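PDB 5KEI: 2,3-dihydroxybenzoate-AMP ligase from Mycobacterium smegmatis, which belongs to the ANL superfamily of AMP-binding enzymes, joining a large N-terminal AMP-binding portion to a small C-terminal domain. Local coordinates for residues Leu21-Phe25 against Pro204-Ala208; Asn374-Arg378 against Leu446-Val452; Asp384-Ile388 against Ser427-Phe431. All coordinates share one frame; numbering follows the deposited sequence.

Interaction 1. Residues Leu21-Phe25 against Pro204-Ala208; sequences LLAGF and PAAPA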
ATOM      1  N   LEU A  21      13.967 -13.978   0.877  1.00 43.84           N
ATOM      2  CA  LEU A  21      13.202 -13.042   0.067  1.00 40.00           C
ATOM      3  C   LEU A  21      12.284 -13.846  -0.836  1.00 38.73           C
ATOM      4  O   LEU A  21      11.105 -13.546  -0.937  1.00 39.05           O
ATOM      5  CB  LEU A  21      14.107 -12.128  -0.761  1.00 37.43           C
ATOM      6  CG  LEU A  21      13.368 -11.291  -1.817  1.00 35.75           C
ATOM      7  CD1 LEU A  21      12.271 -10.470  -1.175  1.00 34.92           C
ATOM      8  CD2 LEU A  21      14.298 -10.376  -2.623  1.00 34.07           C
ATOM      9  N   LEU A  22      12.827 -14.887  -1.462  1.00 43.24           N
ATOM     10  CA  LEU A  22      12.049 -15.730  -2.372  1.00 41.64           C
ATOM     11  C   LEU A  22      11.075 -16.622  -1.610  1.00 38.33           C
ATOM     12  O   LEU A  22      10.025 -17.014  -2.136  1.00 38.25           O
ATOM     13  CB  LEU A  22      12.977 -16.572  -3.251  1.00 33.10           C
ATOM     14  CG  LEU A  22      13.731 -15.720  -4.277  1.00 48.23           C
ATOM     15  CD1 LEU A  22      14.466 -16.574  -5.310  1.00 48.44           C
ATOM     16  CD2 LEU A  22      12.772 -14.732  -4.966  1.00 44.16           C
ATOM     17  N   ALA A  23      11.413 -16.913  -0.360  1.00 35.99           N
ATOM     18  CA  ALA A  23      10.587 -17.789   0.471  1.00 39.06           C
ATOM     19  C   ALA A  23       9.228 -17.181   0.809  1.00 34.31           C
ATOM     20  O   ALA A  23       8.239 -17.907   0.954  1.00 34.04           O
ATOM     21  CB  ALA A  23      11.329 -18.151   1.757  1.00 40.26           C
ATOM     22  N   GLY A  24       9.182 -15.858   0.942  1.00 30.24           N
ATOM     23  CA  GLY A  24       7.956 -15.169   1.306  1.00 33.14           C
ATOM     24  C   GLY A  24       7.168 -14.668   0.114  1.00 32.19           C
ATOM     25  O   GLY A  24       6.050 -14.160   0.259  1.00 34.82           O
ATOM     26  N   PHE A  25       7.752 -14.843  -1.069  1.00 37.99           N
ATOM     27  CA  PHE A  25       7.247 -14.249  -2.300  1.00 32.01           C
ATOM     28  C   PHE A  25       6.448 -15.235  -3.163  1.00 31.93           C
ATOM     29  O   PHE A  25       6.875 -16.358  -3.420  1.00 32.14           O
ATOM     30  CB  PHE A  25       8.418 -13.666  -3.092  1.00 29.50           C
ATOM     31  CG  PHE A  25       8.011 -12.949  -4.345  1.00 30.95           C
ATOM     32  CD1 PHE A  25       7.112 -11.894  -4.301  1.00 30.80           C
ATOM     33  CD2 PHE A  25       8.530 -13.329  -5.575  1.00 30.47           C
ATOM     34  CE1 PHE A  25       6.733 -11.224  -5.463  1.00 29.90           C
ATOM     35  CE2 PHE A  25       8.147 -12.666  -6.743  1.00 31.57           C
ATOM     36  CZ  PHE A  25       7.239 -11.611  -6.680  1.00 27.19           C
ATOM     37  N   PRO A 204      14.465  -8.828 -11.779  1.00 33.80           N
ATOM     38  CA  PRO A 204      13.510  -7.720 -11.872  1.00 33.11           C
ATOM     39  C   PRO A 204      12.058  -8.175 -11.642  1.00 33.67           C
ATOM     40  O   PRO A 204      11.188  -7.363 -11.297  1.00 30.67           O
ATOM     41  CB  PRO A 204      13.733  -7.187 -13.296  1.00 33.87           C
ATOM     42  CG  PRO A 204      14.346  -8.306 -14.040  1.00 32.21           C
ATOM     43  CD  PRO A 204      15.207  -9.016 -13.036  1.00 34.48           C
ATOM     44  N   ALA A 205      11.809  -9.468 -11.801  1.00 29.01           N
ATOM     45  CA  ALA A 205      10.514 -10.032 -11.459  1.00 28.06           C
ATOM     46  C   ALA A 205      10.441 -10.486  -9.980  1.00 32.41           C
ATOM     47  O   ALA A 205       9.468 -11.117  -9.576  1.00 29.64           O
ATOM     48  CB  ALA A 205      10.194 -11.192 -12.385  1.00 29.72           C
ATOM     49  N   ALA A 206      11.472 -10.165  -9.196  1.00 29.09           N
ATOM     50  CA  ALA A 206      11.485 -10.372  -7.745  1.00 31.45           C
ATOM     51  C   ALA A 206      11.145  -9.049  -7.058  1.00 32.59           C
ATOM     52  O   ALA A 206      11.225  -7.999  -7.708  1.00 30.66           O
ATOM     53  CB  ALA A 206      12.867 -10.886  -7.283  1.00 28.72           C
ATOM     54  N   PRO A 207      10.772  -9.086  -5.752  1.00 32.68           N
ATOM     55  CA  PRO A 207      10.430  -7.871  -5.003  1.00 31.49           C
ATOM     56  C   PRO A 207      11.507  -6.795  -5.027  1.00 28.02           C
ATOM     57  O   PRO A 207      12.657  -7.089  -4.772  1.00 30.81           O
ATOM     58  CB  PRO A 207      10.238  -8.390  -3.570  1.00 28.98           C
ATOM     59  CG  PRO A 207       9.745  -9.761  -3.751  1.00 24.52           C
ATOM     60  CD  PRO A 207      10.464 -10.297  -4.958  1.00 31.81           C
ATOM     61  N   ALA A 208      11.118  -5.559  -5.328  1.00 29.15           N
ATOM     62  CA  ALA A 208      12.019  -4.434  -5.235  1.00 26.20           C
ATOM     63  C   ALA A 208      11.872  -3.804  -3.864  1.00 32.76           C
ATOM     64  O   ALA A 208      12.869  -3.430  -3.244  1.00 31.95           O
ATOM     65  CB  ALA A 208      11.724  -3.411  -6.318  1.00 26.29           C
TER

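Interaction 2. Residues Asn374-Arg378 against Leu446-Val452; sequences NTQGR and LAGYLEV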
ATOM      1  N   ASN A 374     -18.582  12.153 -10.532  1.00 29.80           N
ATOM      2  CA  ASN A 374     -19.451  11.071 -10.077  1.00 30.19           C
ATOM      3  C   ASN A 374     -18.880   9.668 -10.206  1.00 31.66           C
ATOM      4  O   ASN A 374     -19.600   8.693  -9.962  1.00 26.32           O
ATOM      5  CB  ASN A 374     -20.783  11.114 -10.826  1.00 30.67           C
ATOM      6  CG  ASN A 374     -21.527  12.400 -10.593  1.00 31.12           C
ATOM      7  OD1 ASN A 374     -22.298  12.516  -9.647  1.00 34.33           O
ATOM      8  ND2 ASN A 374     -21.303  13.378 -11.459  1.00 28.92           N
ATOM      9  N   THR A 375     -17.617   9.552 -10.621  1.00 30.24           N
ATOM     10  CA  THR A 375     -16.992   8.231 -10.757  1.00 31.04           C
ATOM     11  C   THR A 375     -15.670   8.160  -9.998  1.00 28.07           C
ATOM     12  O   THR A 375     -15.080   9.183  -9.669  1.00 28.70           O
ATOM     13  CB  THR A 375     -16.735   7.837 -12.258  1.00 32.08           C
ATOM     14  OG1 THR A 375     -15.610   8.560 -12.787  1.00 31.04           O
ATOM     15  CG2 THR A 375     -17.965   8.111 -13.113  1.00 32.21           C
ATOM     16  N   GLN A 376     -15.203   6.946  -9.726  1.00 28.14           N
ATOM     17  CA  GLN A 376     -13.856   6.776  -9.199  1.00 30.71           C
ATOM     18  C   GLN A 376     -12.937   6.151 -10.270  1.00 30.96           C
ATOM     19  O   GLN A 376     -12.074   5.331  -9.950  1.00 27.00           O
ATOM     20  CB  GLN A 376     -13.866   5.919  -7.923  1.00 30.66           C
ATOM     21  CG  GLN A 376     -14.441   6.605  -6.685  1.00 27.31           C
ATOM     22  CD  GLN A 376     -15.907   6.985  -6.823  1.00 31.68           C
ATOM     23  OE1 GLN A 376     -16.796   6.115  -6.861  1.00 30.04           O
ATOM     24  NE2 GLN A 376     -16.174   8.300  -6.889  1.00 26.79           N
ATOM     25  N   GLY A 377     -13.134   6.538 -11.534  1.00 28.04           N
ATOM     26  CA  GLY A 377     -12.222   6.168 -12.612  1.00 28.97           C
ATOM     27  C   GLY A 377     -12.397   4.794 -13.243  1.00 30.67           C
ATOM     28  O   GLY A 377     -13.444   4.163 -13.098  1.00 36.93           O
ATOM     29  N   ARG A 378     -11.385   4.336 -13.974  1.00 25.54           N
ATOM     30  CA  ARG A 378     -11.410   2.999 -14.565  1.00 27.97           C
ATOM     31  C   ARG A 378      -9.952   2.531 -14.640  1.00 25.59           C
ATOM     32  O   ARG A 378      -9.048   3.365 -14.474  1.00 24.24           O
ATOM     33  CB  ARG A 378     -12.129   2.997 -15.949  1.00 29.11           C
ATOM     34  CG  ARG A 378     -11.478   3.838 -17.041  1.00 29.09           C
ATOM     35  CD  ARG A 378     -12.277   3.856 -18.358  1.00 32.84           C
ATOM     36  NE  ARG A 378     -11.719   4.872 -19.248  1.00 32.12           N
ATOM     37  CZ  ARG A 378     -10.728   4.651 -20.104  1.00 28.41           C
ATOM     38  NH1 ARG A 378     -10.213   3.442 -20.214  1.00 32.89           N
ATOM     39  NH2 ARG A 378     -10.246   5.634 -20.852  1.00 31.20           N
ATOM     40  N   LEU A 446     -21.679   7.739 -17.865  1.00 41.46           N
ATOM     41  CA  LEU A 446     -20.688   7.216 -16.919  1.00 40.44           C
ATOM     42  C   LEU A 446     -20.327   5.774 -17.247  1.00 40.25           C
ATOM     43  O   LEU A 446     -19.685   5.093 -16.447  1.00 40.85           O
ATOM     44  CB  LEU A 446     -21.201   7.299 -15.475  1.00 36.97           C
ATOM     45  CG  LEU A 446     -21.775   8.637 -14.996  1.00 34.80           C
ATOM     46  CD1 LEU A 446     -22.159   8.559 -13.529  1.00 35.23           C
ATOM     47  CD2 LEU A 446     -20.807   9.795 -15.250  1.00 36.41           C
ATOM     48  N   ALA A 447     -20.734   5.316 -18.425  1.00 43.20           N
ATOM     49  CA  ALA A 447     -20.480   3.940 -18.847  1.00 44.29           C
ATOM     50  C   ALA A 447     -18.989   3.617 -18.896  1.00 41.41           C
ATOM     51  O   ALA A 447     -18.196   4.397 -19.413  1.00 39.34           O
ATOM     52  CB  ALA A 447     -21.109   3.686 -20.209  1.00 39.29           C
ATOM     53  N   GLY A 448     -18.614   2.454 -18.369  1.00 41.89           N
ATOM     54  CA  GLY A 448     -17.219   2.035 -18.360  1.00 35.59           C
ATOM     55  C   GLY A 448     -16.519   2.365 -17.053  1.00 36.49           C
ATOM     56  O   GLY A 448     -15.457   1.815 -16.742  1.00 36.07           O
ATOM     57  N   TYR A 449     -17.120   3.261 -16.277  1.00 34.61           N
ATOM     58  CA  TYR A 449     -16.481   3.744 -15.066  1.00 33.84           C
ATOM     59  C   TYR A 449     -17.011   3.046 -13.814  1.00 35.27           C
ATOM     60  O   TYR A 449     -18.113   2.489 -13.799  1.00 35.80           O
ATOM     61  CB  TYR A 449     -16.627   5.269 -14.971  1.00 32.01           C
ATOM     62  CG  TYR A 449     -15.693   5.962 -15.946  1.00 32.93           C
ATOM     63  CD1 TYR A 449     -14.439   6.405 -15.537  1.00 27.27           C
ATOM     64  CD2 TYR A 449     -16.046   6.124 -17.292  1.00 34.90           C
ATOM     65  CE1 TYR A 449     -13.555   7.014 -16.434  1.00 32.01           C
ATOM     66  CE2 TYR A 449     -15.170   6.725 -18.203  1.00 33.43           C
ATOM     67  CZ  TYR A 449     -13.918   7.167 -17.768  1.00 37.70           C
ATOM     68  OH  TYR A 449     -13.038   7.772 -18.655  1.00 32.54           O
ATOM     69  N   LEU A 450     -16.180   3.064 -12.780  1.00 33.51           N
ATOM     70  CA  LEU A 450     -16.494   2.467 -11.496  1.00 35.51           C
ATOM     71  C   LEU A 450     -17.128   3.454 -10.523  1.00 33.56           C
ATOM     72  O   LEU A 450     -16.815   4.642 -10.547  1.00 32.54           O
ATOM     73  CB  LEU A 450     -15.222   1.902 -10.866  1.00 33.60           C
ATOM     74  CG  LEU A 450     -14.694   0.606 -11.456  1.00 38.12           C
ATOM     75  CD1 LEU A 450     -13.489   0.123 -10.649  1.00 36.64           C
ATOM     76  CD2 LEU A 450     -15.802  -0.428 -11.471  1.00 36.33           C
ATOM     77  N   GLU A 451     -18.006   2.956  -9.654  1.00 33.48           N
ATOM     78  CA  GLU A 451     -18.378   3.704  -8.452  1.00 36.87           C
ATOM     79  C   GLU A 451     -18.229   2.850  -7.198  1.00 39.22           C
ATOM     80  O   GLU A 451     -18.740   1.731  -7.142  1.00 40.48           O
ATOM     81  CB  GLU A 451     -19.803   4.221  -8.527  1.00 40.74           C
ATOM     82  CG  GLU A 451     -20.210   4.910  -7.234  1.00 45.86           C
ATOM     83  CD  GLU A 451     -21.631   5.430  -7.252  1.00 44.18           C
ATOM     84  OE1 GLU A 451     -22.487   4.801  -7.912  1.00 46.83           O
ATOM     85  OE2 GLU A 451     -21.883   6.474  -6.614  1.00 47.56           O
ATOM     86  N   VAL A 452     -17.526   3.382  -6.198  1.00 36.50           N
ATOM     87  CA  VAL A 452     -17.315   2.687  -4.928  1.00 35.39           C
ATOM     88  C   VAL A 452     -18.466   3.009  -3.989  1.00 40.98           C
ATOM     89  O   VAL A 452     -18.735   4.183  -3.710  1.00 41.22           O
ATOM     90  CB  VAL A 452     -15.977   3.092  -4.251  1.00 33.47           C
ATOM     91  CG1 VAL A 452     -15.870   2.450  -2.899  1.00 28.63           C
ATOM     92  CG2 VAL A 452     -14.770   2.712  -5.120  1.00 32.64           C
TER
HETATM   93  O   HOH W   1     -11.525   8.591 -21.083  1.00 32.37           O

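Interaction 3. Residues Asp384-Ile388 against Ser427-Phe431; sequences DEIRI and SPDGF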
ATOM      1  N   ASP A 384      -5.544  -5.069 -16.958  1.00 32.70           N
ATOM      2  CA  ASP A 384      -6.144  -5.173 -15.630  1.00 32.74           C
ATOM      3  C   ASP A 384      -7.478  -5.872 -15.782  1.00 33.19           C
ATOM      4  O   ASP A 384      -8.314  -5.443 -16.579  1.00 38.00           O
ATOM      5  CB  ASP A 384      -6.351  -3.808 -14.969  1.00 28.05           C
ATOM      6  CG  ASP A 384      -5.090  -3.269 -14.316  1.00 32.73           C
ATOM      7  OD1 ASP A 384      -4.326  -4.059 -13.708  1.00 30.41           O
ATOM      8  OD2 ASP A 384      -4.860  -2.044 -14.423  1.00 33.53           O
ATOM      9  N   GLU A 385      -7.654  -6.950 -15.026  1.00 32.84           N
ATOM     10  CA  GLU A 385      -8.860  -7.766 -15.057  1.00 36.46           C
ATOM     11  C   GLU A 385      -9.709  -7.537 -13.809  1.00 39.78           C
ATOM     12  O   GLU A 385      -9.278  -7.852 -12.696  1.00 36.09           O
ATOM     13  CB  GLU A 385      -8.490  -9.244 -15.153  1.00 36.06           C
ATOM     14  CG  GLU A 385      -7.365  -9.555 -16.104  1.00 38.94           C
ATOM     15  CD  GLU A 385      -7.018 -11.033 -16.105  1.00 47.60           C
ATOM     16  OE1 GLU A 385      -7.952 -11.843 -16.285  1.00 49.72           O
ATOM     17  OE2 GLU A 385      -5.823 -11.385 -15.910  1.00 50.57           O
ATOM     18  N   ILE A 386     -10.908  -6.995 -13.968  1.00 37.40           N
ATOM     19  CA  ILE A 386     -11.734  -6.842 -12.789  1.00 38.34           C
ATOM     20  C   ILE A 386     -12.968  -7.728 -12.856  1.00 39.08           C
ATOM     21  O   ILE A 386     -13.604  -7.881 -13.898  1.00 42.10           O
ATOM     22  CB  ILE A 386     -12.139  -5.360 -12.542  1.00 39.63           C
ATOM     23  CG1 ILE A 386     -13.365  -4.940 -13.352  1.00 43.15           C
ATOM     24  CG2 ILE A 386     -10.947  -4.429 -12.774  1.00 42.38           C
ATOM     25  CD1 ILE A 386     -13.872  -3.525 -13.018  1.00 34.82           C
ATOM     26  N   ARG A 387     -13.266  -8.344 -11.722  1.00 34.97           N
ATOM     27  CA  ARG A 387     -14.508  -9.061 -11.539  1.00 41.06           C
ATOM     28  C   ARG A 387     -15.312  -8.379 -10.432  1.00 41.47           C
ATOM     29  O   ARG A 387     -14.771  -8.008  -9.396  1.00 40.35           O
ATOM     30  CB  ARG A 387     -14.241 -10.528 -11.202  1.00 39.83           C
ATOM     31  CG  ARG A 387     -13.564 -11.304 -12.318  1.00 42.57           C
ATOM     32  CD  ARG A 387     -13.015 -12.637 -11.809  1.00 50.71           C
ATOM     33  NE  ARG A 387     -14.074 -13.517 -11.314  1.00 55.23           N
ATOM     34  CZ  ARG A 387     -13.857 -14.671 -10.692  1.00 54.48           C
ATOM     35  NH1 ARG A 387     -12.612 -15.087 -10.481  1.00 51.62           N
ATOM     36  NH2 ARG A 387     -14.887 -15.403 -10.273  1.00 56.52           N
ATOM     37  N   ILE A 388     -16.596  -8.175 -10.682  1.00 37.71           N
ATOM     38  CA  ILE A 388     -17.503  -7.689  -9.665  1.00 39.46           C
ATOM     39  C   ILE A 388     -18.465  -8.837  -9.352  1.00 44.75           C
ATOM     40  O   ILE A 388     -19.277  -9.229 -10.200  1.00 44.50           O
ATOM     41  CB  ILE A 388     -18.249  -6.427 -10.129  1.00 39.41           C
ATOM     42  CG1 ILE A 388     -17.238  -5.357 -10.568  1.00 40.63           C
ATOM     43  CG2 ILE A 388     -19.131  -5.903  -9.016  1.00 39.46           C
ATOM     44  CD1 ILE A 388     -17.850  -4.011 -10.912  1.00 31.73           C
ATOM     45  N   SER A 427      -8.735 -15.479  -4.473  1.00 41.42           N
ATOM     46  CA  SER A 427      -9.333 -16.405  -5.438  1.00 43.74           C
ATOM     47  C   SER A 427      -8.450 -17.626  -5.790  1.00 46.15           C
ATOM     48  O   SER A 427      -7.222 -17.544  -5.774  1.00 43.71           O
ATOM     49  CB  SER A 427      -9.663 -15.590  -6.708  1.00 42.05           C
ATOM     50  OG  SER A 427      -9.934 -16.375  -7.848  1.00 49.40           O
ATOM     51  N   PRO A 428      -9.071 -18.776  -6.109  1.00 52.64           N
ATOM     52  CA  PRO A 428      -8.258 -19.915  -6.568  1.00 50.14           C
ATOM     53  C   PRO A 428      -7.566 -19.622  -7.906  1.00 50.45           C
ATOM     54  O   PRO A 428      -6.486 -20.149  -8.163  1.00 48.52           O
ATOM     55  CB  PRO A 428      -9.282 -21.050  -6.715  1.00 48.69           C
ATOM     56  CG  PRO A 428     -10.445 -20.642  -5.857  1.00 46.86           C
ATOM     57  CD  PRO A 428     -10.489 -19.141  -5.929  1.00 54.75           C
ATOM     58  N   ASP A 429      -8.195 -18.789  -8.737  1.00 51.46           N
ATOM     59  CA  ASP A 429      -7.612 -18.343 -10.004  1.00 50.19           C
ATOM     60  C   ASP A 429      -6.461 -17.382  -9.800  1.00 50.26           C
ATOM     61  O   ASP A 429      -5.665 -17.160 -10.715  1.00 47.82           O
ATOM     62  CB  ASP A 429      -8.654 -17.651 -10.880  1.00 52.18           C
ATOM     63  CG  ASP A 429      -9.683 -18.600 -11.419  1.00 60.19           C
ATOM     64  OD1 ASP A 429      -9.405 -19.822 -11.481  1.00 62.65           O
ATOM     65  OD2 ASP A 429     -10.775 -18.120 -11.784  1.00 63.38           O
ATOM     66  N   GLY A 430      -6.401 -16.781  -8.617  1.00 42.04           N
ATOM     67  CA  GLY A 430      -5.362 -15.814  -8.316  1.00 43.16           C
ATOM     68  C   GLY A 430      -5.807 -14.363  -8.428  1.00 38.49           C
ATOM     69  O   GLY A 430      -4.978 -13.487  -8.636  1.00 38.01           O
ATOM     70  N   PHE A 431      -7.109 -14.114  -8.307  1.00 39.71           N
ATOM     71  CA  PHE A 431      -7.621 -12.754  -8.173  1.00 39.49           C
ATOM     72  C   PHE A 431      -7.536 -12.311  -6.712  1.00 42.14           C
ATOM     73  O   PHE A 431      -7.866 -13.079  -5.801  1.00 40.01           O
ATOM     74  CB  PHE A 431      -9.071 -12.650  -8.667  1.00 39.84           C
ATOM     75  CG  PHE A 431      -9.214 -12.642 -10.177  1.00 41.20           C
ATOM     76  CD1 PHE A 431      -9.126 -13.811 -10.904  1.00 43.87           C
ATOM     77  CD2 PHE A 431      -9.450 -11.455 -10.861  1.00 42.41           C
ATOM     78  CE1 PHE A 431      -9.267 -13.797 -12.281  1.00 42.51           C
ATOM     79  CE2 PHE A 431      -9.590 -11.437 -12.240  1.00 37.78           C
ATOM     80  CZ  PHE A 431      -9.497 -12.611 -12.941  1.00 40.20           C
TER

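Interaction 1. Residues Leu21-Phe25 against Pro204-Ala208
The backbone oxygen Ala205 O rests obliquely against the Phe25 ring, 3.5 Å from CE2 and 3.7 Å from CZ of that ring. No hydrogen bond crosses between Leu21-Phe25 and Pro204-Ala208, so the join is made mainly by apolar surfaces, with Pro207 at its centre. Its CD sits over the middle of one face of the Phe25 ring, 3.5 Å from the centroid and only 6° off the normal, a well-centred CH-pi contact. Pro207 CG lies over the same face nearer the rim, 3.4 Å from Phe25 CD1. With CG anti to its own backbone N (chi1 -176°), Phe25 directs its ring toward the proline, the two side chains coming from opposite directions. Pro207 opens strand 207-212, which pairs with strand 222-226, the two strands being joined by the glycine- and threonine-rich loop characteristic of ANL enzymes; Pro224 and Thr226 of that neighbouring strand also touch Phe25. The N-terminal loop ahead of helix 30-38 is thereby packed onto the start of this strand pair. Leu21 reaches toward the same proline, its CD1 3.7 Å from Pro207 CG. More loosely, Leu22 CD2 comes within 4.5 Å of Ala206 CB.

Interaction 2. Residues Asn374-Arg378 against Leu446-Val452
Gln376 engages Leu446-Val452 with both its backbone and its side chain. Its N donates a straight bond of 2.9 Å to Leu450 O. The side chain, bent at chi2 (63°), returns OE1 to the same strand, where Val452 N gives a 2.9 Å bond to Gln376 OE1 in the plane of the amide carbonyl. NE2 is hydrogen-bonded to Gln351 OE1, so both ends of this buried amide are satisfied and its rotation is fixed. As in the Val452 bond, the donor of the third comes from 446-452: Leu450 N to Gly377 O (3.0 Å).

Beside these bonds, Thr375 turns CG2 to Tyr449 CB (3.6 Å) and to Leu446, while its hydroxyl bonds with Val371 O and weakly accepts Gly377 N. Arg378 lays CD over one face of the Tyr449 ring, offset toward the rim, with the guanidinium plane 85° from the ring. Its NE donates a weak bond to Tyr449 OH (3.2 Å), and a water accepting from Arg378 NH2 also bonds that hydroxyl, which has a further weak bond to Asp367. Glu451 directs its carboxylate elsewhere, to a salt bridge with Arg439.

Leu446 to Tyr449 form a type II beta turn, with Gly448 at positive phi, that leads into strand 450-455. The contact joins this outer strand of the four-stranded antiparallel sheet to the turn from the end of helix 369-374 into strand 378-379, the last strand of the nine-stranded mixed sheet, a junction between two sheets of the AMP-binding fold.

Interaction 3. Residues Asp384-Ile388 against Ser427-Phe431
Phe431 packs its ring against Arg387 and Glu385, two residues of strand 385-389 at the margin of the four-stranded antiparallel sheet. Strand 402-407 lies between that strand and 432-440, which Phe431 immediately precedes, so the ring spans one strand of the sheet and touches Leu405 and Arg407 of it on the way.

Of the two strand residues, Arg387 makes the larger part of the contact. Its CD lies over the centre of one ring face, 3.7 Å from the centroid and 12° off the normal, a CH-pi contact. A bend about the CG-CD bond (chi3 62°) carries the guanidinium along over the ring toward the 427-431 loop. The guanidinium stands at 90° to the ring and presents an edge to it, with NH1 3.7 Å from Phe431 CD1; the cation-pi attraction is at most weak. NH1 also forms a long salt bridge with Asp429 OD2 (3.8 Å), while NE has a long, weak ion pair with Glu395. Val544, in the C-terminal part of the chain, touches the same side chain.

Glu385 meets the ring differently. Its backbone O lies at the ring edge, near the plane, 3.6 Å from Phe431 CE2, and its carboxylate is held by a salt bridge to Arg407. The loop that positions Phe431 is closed by its own backbone, with Ser427 N bonded to Phe431 O at 2.9 Å.

All three contacts are partly buried, and none lies at the centre of the chain. Interactions 2 and 3 share the four-stranded antiparallel sheet, using opposite outer strands, 450-455 and 385-389; they touch where Leu450 CD2 meets Ile386 CD1 at 4.0 Å. Interaction 1 stands apart, about 21 Å from interaction 3 and 33 Å from interaction 2 between centres, and ties the N-terminal loop to a different, seven-stranded sheet. Their chemistry differs accordingly. Interaction 2, joining two sheets, relies on backbone and amide hydrogen bonds, whereas interactions 1 and 3 have none across their segments and each centre on a phenylalanine face, met by proline in one and by arginine in the other.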